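Local coordinates for protein pectate lyase (PDB 1GXM) that cleaves pectate (polygalacturonic acid) by anti-beta-elimination, as the catalytic module of a larger, probably polysaccharide-binding, family 10 polysaccharide lyase, at residues Ile235-Asn247 with Tyr318-Leu332. Numbering follows the deposited sequence.
Sequences IEQAVRAGVAWFN and YGTSIINFAQKVGYL. Unlike the reference sequence in segment 235-247: Q237 (reference Arg).
Y331 lays its ring against one turn of helix 235-246, between R240, V239 and E236. The R240 side chain passes over one ring face, its guanidinium tilted 34° from the ring plane and NH2 3.6 Å from Y331 CD1. V239 meets the ring at its edge, in plane, with CG1 3.4 Å from Y331 CD2; CG1 stands anti to the backbone N (chi1 173°), which turns this methyl to the ring. E236 CG lies obliquely against the hydroxyl, 3.5 Å from Y331 OH, which is hydrogen-bonded to Q231 OE1. One turn on, V243 CG1 packs on A326 CB at 3.5 Å and touches L332 CD1. F246 closes the far end: I322 CG2 sits over one ring face, W245 over the opposite one, and G319, lacking a side chain, lets its CA come within 3.6 Å of F246 CD1. In the helical part of the catalytic module, a toroid as in family 10 lyases, the chain's last helix, 318-329, packs on helix 233-246 at 131° between directions, axes 9.5 Å apart. At its C-terminal end a Schellman motif, with G330 at positive phi, turns the chain so that Y331 and the C-terminal L332 reach helix 235-246. There, R240 NH2 gives G330 O a weak bond. R240 grips E236 side-on in a salt bridge, its NE 2.8 Å from E236 OE2 at the anti lone pair and its NH2 meeting the same oxygen nearly end-on to the C-O bond, while E236 OE1 forms a salt bridge with R12. One water bridges the carbonyls of R240 and Y331; another links R240 NH1 to G330 O and the L332 carboxylate.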
loop_
_atom_site.group_PDB
_atom_site.type_symbol
_atom_site.label_atom_id
_atom_site.label_comp_id
_atom_site.label_asym_id
_atom_site.label_seq_id
_atom_site.Cartn_x
_atom_site.Cartn_y
_atom_site.Cartn_z
ATOM N N ILE A 235 8.610 -16.720 2.626
ATOM C CA ILE A 235 7.630 -15.690 2.956
ATOM C C ILE A 235 7.458 -15.579 4.446
ATOM O O ILE A 235 7.429 -14.470 4.970
ATOM C CB ILE A 235 6.309 -15.909 2.210
ATOM C CG1 ILE A 235 6.579 -15.624 0.715
ATOM C CG2 ILE A 235 5.199 -15.039 2.817
ATOM C CD1 ILE A 235 5.483 -16.024 -0.193
ATOM N N GLU A 236 7.402 -16.704 5.150
ATOM C CA GLU A 236 7.318 -16.665 6.591
ATOM C C GLU A 236 8.531 -15.940 7.171
ATOM O O GLU A 236 8.397 -15.107 8.058
ATOM C CB GLU A 236 7.178 -18.078 7.177
ATOM C CG GLU A 236 7.240 -18.049 8.694
ATOM C CD GLU A 236 6.901 -19.365 9.357
ATOM O OE1 GLU A 236 6.764 -20.361 8.641
ATOM O OE2 GLU A 236 6.794 -19.411 10.593
ATOM N N GLN A 237 9.710 -16.256 6.671
ATOM C CA GLN A 237 10.914 -15.588 7.113
ATOM C C GLN A 237 10.836 -14.072 6.864
ATOM O O GLN A 237 11.192 -13.276 7.725
ATOM C CB GLN A 237 12.125 -16.137 6.369
ATOM C CG GLN A 237 13.393 -15.365 6.746
ATOM C CD GLN A 237 14.626 -15.869 6.058
ATOM O OE1 GLN A 237 15.417 -16.580 6.665
ATOM N NE2 GLN A 237 14.810 -15.496 4.800
ATOM N N ALA A 238 10.374 -13.693 5.690
ATOM C CA ALA A 238 10.266 -12.276 5.333
ATOM C C ALA A 238 9.316 -11.554 6.268
ATOM O O ALA A 238 9.579 -10.449 6.715
ATOM C CB ALA A 238 9.786 -12.113 3.889
ATOM N N VAL A 239 8.167 -12.156 6.517
ATOM C CA VAL A 239 7.168 -11.547 7.351
ATOM C C VAL A 239 7.671 -11.468 8.774
ATOM O O VAL A 239 7.554 -10.447 9.413
ATOM C CB VAL A 239 5.840 -12.291 7.305
ATOM C CG1 VAL A 239 4.863 -11.709 8.323
ATOM C CG2 VAL A 239 5.262 -12.211 5.912
ATOM N N ARG A 240 8.207 -12.554 9.286
ATOM C CA ARG A 240 8.717 -12.546 10.651
ATOM C C ARG A 240 9.804 -11.505 10.800
ATOM O O ARG A 240 9.868 -10.820 11.819
ATOM C CB ARG A 240 9.251 -13.905 11.057
ATOM C CG ARG A 240 8.178 -14.898 11.327
ATOM C CD ARG A 240 8.761 -16.246 11.712
ATOM N NE ARG A 240 7.755 -17.226 12.079
ATOM C CZ ARG A 240 7.178 -17.314 13.263
ATOM N NH1 ARG A 240 7.495 -16.464 14.233
ATOM N NH2 ARG A 240 6.274 -18.262 13.477
ATOM N N ALA A 241 10.649 -11.332 9.793
ATOM C CA ALA A 241 11.707 -10.333 9.889
ATOM C C ALA A 241 11.113 -8.935 9.889
ATOM O O ALA A 241 11.542 -8.075 10.638
ATOM C CB ALA A 241 12.669 -10.461 8.748
ATOM N N GLY A 242 10.128 -8.678 9.050
ATOM C CA GLY A 242 9.522 -7.354 9.018
ATOM C C GLY A 242 8.787 -7.020 10.306
ATOM O O GLY A 242 8.850 -5.905 10.830
ATOM N N VAL A 243 8.080 -7.994 10.838
ATOM C CA VAL A 243 7.371 -7.804 12.086
ATOM C C VAL A 243 8.369 -7.597 13.226
ATOM O O VAL A 243 8.173 -6.745 14.084
ATOM C CB VAL A 243 6.452 -8.996 12.391
ATOM C CG1 VAL A 243 5.969 -8.962 13.832
ATOM C CG2 VAL A 243 5.299 -9.023 11.398
ATOM N N ALA A 244 9.456 -8.353 13.219
ATOM C CA ALA A 244 10.497 -8.190 14.225
ATOM C C ALA A 244 11.088 -6.783 14.164
ATOM O O ALA A 244 11.413 -6.190 15.169
ATOM C CB ALA A 244 11.568 -9.215 14.058
ATOM N N TRP A 245 11.250 -6.259 12.957
ATOM C CA TRP A 245 11.752 -4.908 12.794
ATOM C C TRP A 245 10.798 -3.920 13.430
ATOM O O TRP A 245 11.222 -3.048 14.166
ATOM C CB TRP A 245 11.997 -4.608 11.316
ATOM C CG TRP A 245 12.493 -3.238 11.047
ATOM C CD1 TRP A 245 13.774 -2.813 11.051
ATOM C CD2 TRP A 245 11.687 -2.102 10.754
ATOM N NE1 TRP A 245 13.827 -1.469 10.779
ATOM C CE2 TRP A 245 12.554 -1.012 10.564
ATOM C CE3 TRP A 245 10.315 -1.904 10.594
ATOM C CZ2 TRP A 245 12.102 0.250 10.244
ATOM C CZ3 TRP A 245 9.867 -0.647 10.277
ATOM C CH2 TRP A 245 10.752 0.409 10.102
ATOM N N PHE A 246 9.515 -4.062 13.174
ATOM C CA PHE A 246 8.537 -3.148 13.746
ATOM C C PHE A 246 8.543 -3.242 15.260
ATOM O O PHE A 246 8.358 -2.251 15.962
ATOM C CB PHE A 246 7.144 -3.444 13.227
ATOM C CG PHE A 246 6.787 -2.649 12.018
ATOM C CD1 PHE A 246 6.458 -1.320 12.152
ATOM C CD2 PHE A 246 6.807 -3.207 10.752
ATOM C CE1 PHE A 246 6.157 -0.559 11.067
ATOM C CE2 PHE A 246 6.482 -2.449 9.666
ATOM C CZ PHE A 246 6.171 -1.127 9.811
ATOM N N ASN A 247 8.757 -4.457 15.751
ATOM C CA ASN A 247 8.680 -4.756 17.174
ATOM C C ASN A 247 9.997 -4.629 17.892
ATOM O O ASN A 247 10.112 -5.087 19.025
ATOM C CB ASN A 247 8.109 -6.155 17.378
ATOM C CG ASN A 247 7.663 -6.399 18.780
ATOM O OD1 ASN A 247 7.026 -5.560 19.382
ATOM N ND2 ASN A 247 7.986 -7.572 19.297
ATOM N N TYR A 318 2.330 3.356 13.648
ATOM C CA TYR A 318 2.232 2.473 12.496
ATOM C C TYR A 318 2.319 1.010 12.851
ATOM O O TYR A 318 1.651 0.197 12.252
ATOM C CB TYR A 318 3.381 2.778 11.540
ATOM C CG TYR A 318 3.515 4.204 11.131
ATOM C CD1 TYR A 318 2.422 4.964 10.750
ATOM C CD2 TYR A 318 4.756 4.802 11.110
ATOM C CE1 TYR A 318 2.577 6.274 10.359
ATOM C CE2 TYR A 318 4.909 6.091 10.746
ATOM C CZ TYR A 318 3.843 6.832 10.362
ATOM O OH TYR A 318 4.019 8.129 9.956
ATOM N N GLY A 319 3.176 0.680 13.793
ATOM C CA GLY A 319 3.465 -0.714 14.097
ATOM C C GLY A 319 2.394 -1.470 14.865
ATOM O O GLY A 319 2.335 -2.686 14.787
ATOM N N THR A 320 1.572 -0.770 15.627
ATOM C CA THR A 320 0.606 -1.421 16.515
ATOM C C THR A 320 -0.211 -2.454 15.799
ATOM O O THR A 320 -0.321 -3.596 16.238
ATOM C CB THR A 320 -0.270 -0.356 17.163
ATOM O OG1 THR A 320 0.600 0.484 17.930
ATOM C CG2 THR A 320 -1.280 -0.968 18.150
ATOM N N SER A 321 -0.778 -2.072 14.678
ATOM C CA SER A 321 -1.721 -2.939 13.996
ATOM C C SER A 321 -1.032 -4.232 13.519
ATOM O O SER A 321 -1.544 -5.335 13.714
ATOM C CB SER A 321 -2.383 -2.202 12.841
ATOM O OG SER A 321 -1.464 -1.867 11.854
ATOM N N ILE A 322 0.129 -4.105 12.902
ATOM C CA ILE A 322 0.770 -5.291 12.356
ATOM C C ILE A 322 1.363 -6.155 13.440
ATOM O O ILE A 322 1.372 -7.364 13.323
ATOM C CB ILE A 322 1.822 -4.939 11.265
ATOM C CG1 ILE A 322 2.061 -6.144 10.353
ATOM C CG2 ILE A 322 3.103 -4.398 11.848
ATOM C CD1 ILE A 322 0.880 -6.497 9.483
ATOM N N ILE A 323 1.847 -5.540 14.508
ATOM C CA ILE A 323 2.418 -6.295 15.626
ATOM C C ILE A 323 1.331 -7.097 16.310
ATOM O O ILE A 323 1.510 -8.283 16.590
ATOM C CB ILE A 323 3.108 -5.347 16.619
ATOM C CG1 ILE A 323 4.388 -4.822 15.973
ATOM C CG2 ILE A 323 3.372 -6.044 17.954
ATOM C CD1 ILE A 323 5.018 -3.714 16.748
ATOM N N ASN A 324 0.186 -6.477 16.533
ATOM C CA ASN A 324 -0.896 -7.169 17.213
ATOM C C ASN A 324 -1.438 -8.284 16.347
ATOM O O ASN A 324 -1.776 -9.352 16.840
ATOM C CB ASN A 324 -2.008 -6.208 17.622
ATOM C CG ASN A 324 -1.601 -5.308 18.787
ATOM O OD1 ASN A 324 -2.235 -4.284 19.029
ATOM N ND2 ASN A 324 -0.520 -5.662 19.470
ATOM N N PHE A 325 -1.511 -8.050 15.043
ATOM C CA PHE A 325 -1.967 -9.081 14.115
ATOM C C PHE A 325 -0.961 -10.213 14.068
ATOM O O PHE A 325 -1.349 -11.387 14.139
ATOM C CB PHE A 325 -2.183 -8.504 12.721
ATOM C CG PHE A 325 -2.672 -9.507 11.725
ATOM C CD1 PHE A 325 -3.841 -10.200 11.948
ATOM C CD2 PHE A 325 -1.961 -9.761 10.579
ATOM C CE1 PHE A 325 -4.285 -11.133 11.034
ATOM C CE2 PHE A 325 -2.416 -10.673 9.664
ATOM C CZ PHE A 325 -3.566 -11.365 9.900
ATOM N N ALA A 326 0.323 -9.887 13.980
ATOM C CA ALA A 326 1.355 -10.913 14.019
ATOM C C ALA A 326 1.270 -11.745 15.291
ATOM O O ALA A 326 1.443 -12.946 15.255
ATOM C CB ALA A 326 2.705 -10.305 13.903
ATOM N N GLN A 327 0.998 -11.098 16.416
ATOM C CA GLN A 327 0.886 -11.803 17.693
ATOM C C GLN A 327 -0.265 -12.804 17.610
ATOM O O GLN A 327 -0.136 -13.950 18.029
ATOM C CB GLN A 327 0.659 -10.811 18.836
ATOM C CG GLN A 327 0.770 -11.439 20.235
ATOM C CD GLN A 327 -0.512 -12.102 20.734
ATOM O OE1 GLN A 327 -1.563 -12.060 20.072
ATOM N NE2 GLN A 327 -0.430 -12.715 21.914
ATOM N N LYS A 328 -1.391 -12.349 17.079
ATOM C CA LYS A 328 -2.601 -13.156 16.932
ATOM C C LYS A 328 -2.300 -14.448 16.157
ATOM O O LYS A 328 -2.776 -15.530 16.523
ATOM C CB LYS A 328 -3.677 -12.325 16.216
ATOM C CG LYS A 328 -5.103 -12.915 16.078
ATOM C CD LYS A 328 -5.808 -12.249 14.861
ATOM C CE LYS A 328 -7.241 -11.803 15.089
ATOM N NZ LYS A 328 -8.231 -12.679 14.393
ATOM N N VAL A 329 -1.505 -14.348 15.093
ATOM C CA VAL A 329 -1.230 -15.500 14.223
ATOM C C VAL A 329 0.051 -16.258 14.581
ATOM O O VAL A 329 0.417 -17.211 13.883
ATOM C CB VAL A 329 -1.188 -15.111 12.727
ATOM C CG1 VAL A 329 -2.453 -14.409 12.318
ATOM C CG2 VAL A 329 0.039 -14.254 12.404
ATOM N N GLY A 330 0.739 -15.849 15.642
ATOM C CA GLY A 330 1.926 -16.552 16.127
ATOM C C GLY A 330 3.247 -16.169 15.467
ATOM O O GLY A 330 4.227 -16.908 15.527
ATOM N N TYR A 331 3.280 -15.002 14.834
ATOM C CA TYR A 331 4.473 -14.507 14.141
ATOM C C TYR A 331 5.303 -13.511 14.944
ATOM O O TYR A 331 6.260 -12.923 14.421
ATOM C CB TYR A 331 4.059 -13.872 12.814
ATOM C CG TYR A 331 4.002 -14.835 11.650
ATOM C CD1 TYR A 331 3.769 -16.202 11.822
ATOM C CD2 TYR A 331 4.161 -14.370 10.374
ATOM C CE1 TYR A 331 3.725 -17.052 10.726
ATOM C CE2 TYR A 331 4.104 -15.188 9.300
ATOM C CZ TYR A 331 3.894 -16.532 9.469
ATOM O OH TYR A 331 3.857 -17.317 8.352
ATOM N N LEU A 332 4.920 -13.326 16.205
ATOM C CA LEU A 332 5.638 -12.469 17.151
ATOM C C LEU A 332 6.229 -13.309 18.285
ATOM O O LEU A 332 6.118 -14.530 18.354
ATOM C CB LEU A 332 4.683 -11.432 17.741
ATOM C CG LEU A 332 5.232 -10.063 18.145
ATOM C CD1 LEU A 332 5.202 -9.140 16.947
ATOM C CD2 LEU A 332 4.402 -9.470 19.259
ATOM O OXT LEU A 332 6.856 -12.820 19.223
HETATM O O HOH W 1 8.714 -11.905 14.160
HETATM O O HOH W 2 6.653 -16.918 17.169
#